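Local coordinates for quinone reductase (Klebsiella pneumoniae subsp. pneumoniae, PDB 4GI5), which probably reduces quinones with NAD(P)H as a flavoprotein that binds FAD, at residues D193-F196 against P197-H200. Sequence-based numbering, arbitrary orientation.
Sequences DILF and PIQH
The first turn of helix 196-204, which follows the short helix 191-194, carries an i/i+4 aromatic pair, Phe196 and His200. Their ring planes differ by 17° with centroids 4.4 Å apart, which defines an offset stack. The overlap is partial: CZ of Phe196 lies over one face of the imidazole, toward its rim, 3.3 Å from His200 CG. CB of His200 sits over the centre of the phenyl face, 3.5 Å from the Phe196 ring centroid, a CH-pi contact. Both side chains have CG anti to the backbone N (chi1 -177° and -170°), which sends the two rings out side by side in the same direction. The backbone beneath them is helical, with His200 N bonded to Phe196 O at 2.8 Å.

One residue earlier, Leu195 O accepts a nearly straight bond from Gln199 N (2.8 Å) and a weak one from Ile198 N. Pro197 has no N-H to donate; its CD takes the place of the absent hydrogen, 3.3 Å from Ile194 O. A proline suits this place, since the first turn of a helix does not need its amide for the i-to-i+4 ladder. Within the flavodoxin-like fold, Ile198 and Gln199 touch Leu171 of the parallel sheet, and Leu195 meets Pro213 on the neighbouring strand, while Tyr159 stacks on His200. The dimer interface reaches this turn: Ile194 packs on Phe196 of the second subunit, and Pro197 on Phe125 of that subunit, an FAD-binding residue.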
loop_
_atom_site.group_PDB
_atom_site.type_symbol
_atom_site.label_atom_id
_atom_site.label_comp_id
_atom_site.label_asym_id
_atom_site.label_seq_id
_atom_site.Cartn_x
_atom_site.Cartn_y
_atom_site.Cartn_z
ATOM N N ASP B 193 6.103 8.850 -7.070
ATOM C CA ASP B 193 5.637 9.243 -5.768
ATOM C C ASP B 193 4.658 8.201 -5.250
ATOM O O ASP B 193 4.662 7.899 -4.038
ATOM C CB ASP B 193 4.955 10.621 -5.901
ATOM C CG ASP B 193 5.925 11.777 -6.189
ATOM O OD1 ASP B 193 7.093 11.675 -5.937
ATOM O OD2 ASP B 193 5.380 12.823 -6.563
ATOM N N ILE B 194 3.714 7.689 -6.072
ATOM C CA ILE B 194 2.840 6.621 -5.631
ATOM C C ILE B 194 3.600 5.347 -5.204
ATOM O O ILE B 194 3.240 4.728 -4.225
ATOM C CB ILE B 194 1.917 6.177 -6.840
ATOM C CG1 ILE B 194 1.039 7.341 -7.185
ATOM C CG2 ILE B 194 1.169 4.824 -6.573
ATOM C CD1 ILE B 194 0.123 7.833 -6.107
ATOM N N LEU B 195 4.716 5.057 -5.858
ATOM C CA LEU B 195 5.538 3.925 -5.499
ATOM C C LEU B 195 6.533 4.183 -4.300
ATOM O O LEU B 195 7.231 3.256 -3.915
ATOM C CB LEU B 195 6.379 3.453 -6.657
ATOM C CG LEU B 195 5.488 2.879 -7.820
ATOM C CD1 LEU B 195 6.384 2.553 -9.014
ATOM C CD2 LEU B 195 4.623 1.692 -7.387
ATOM N N PHE B 196 6.673 5.437 -3.839
ATOM C CA PHE B 196 7.617 5.740 -2.796
ATOM C C PHE B 196 7.454 4.917 -1.517
ATOM O O PHE B 196 8.482 4.449 -0.937
ATOM C CB PHE B 196 7.569 7.231 -2.489
ATOM C CG PHE B 196 8.548 7.738 -1.471
ATOM C CD1 PHE B 196 8.307 7.627 -0.116
ATOM C CD2 PHE B 196 9.759 8.327 -1.872
ATOM C CE1 PHE B 196 9.180 8.159 0.829
ATOM C CE2 PHE B 196 10.635 8.840 -0.897
ATOM C CZ PHE B 196 10.326 8.751 0.427
ATOM N N PRO B 197 6.235 4.680 -1.024
ATOM C CA PRO B 197 6.149 3.835 0.206
ATOM C C PRO B 197 6.746 2.457 -0.009
ATOM O O PRO B 197 7.277 1.888 0.894
ATOM C CB PRO B 197 4.636 3.702 0.477
ATOM C CG PRO B 197 4.042 4.901 -0.205
ATOM C CD PRO B 197 4.930 5.263 -1.383
ATOM N N ILE B 198 6.646 1.930 -1.229
ATOM C CA ILE B 198 7.277 0.653 -1.545
ATOM C C ILE B 198 8.807 0.808 -1.752
ATOM O O ILE B 198 9.596 0.146 -1.140
ATOM C CB ILE B 198 6.632 -0.022 -2.766
ATOM C CG1 ILE B 198 5.125 -0.270 -2.533
ATOM C CG2 ILE B 198 7.394 -1.290 -3.083
ATOM C CD1 ILE B 198 4.298 -0.563 -3.801
ATOM N N GLN B 199 9.157 1.656 -2.701
ATOM C CA GLN B 199 10.564 1.691 -3.096
ATOM C C GLN B 199 11.438 2.271 -1.986
ATOM O O GLN B 199 12.514 1.760 -1.734
ATOM C CB GLN B 199 10.735 2.548 -4.331
ATOM C CG GLN B 199 10.116 1.879 -5.561
ATOM C CD GLN B 199 10.427 2.471 -6.903
ATOM O OE1 GLN B 199 10.689 1.709 -7.823
ATOM N NE2 GLN B 199 10.380 3.792 -7.058
ATOM N N HIS B 200 10.994 3.340 -1.346
ATOM C CA HIS B 200 11.779 3.924 -0.228
ATOM C C HIS B 200 11.464 3.225 1.072
ATOM O O HIS B 200 12.394 2.858 1.787
ATOM C CB HIS B 200 11.475 5.426 -0.152
ATOM C CG HIS B 200 12.384 6.176 0.786
ATOM N ND1 HIS B 200 12.060 6.485 2.090
ATOM C CD2 HIS B 200 13.616 6.694 0.583
ATOM C CE1 HIS B 200 13.008 7.218 2.635
ATOM N NE2 HIS B 200 14.003 7.326 1.762
#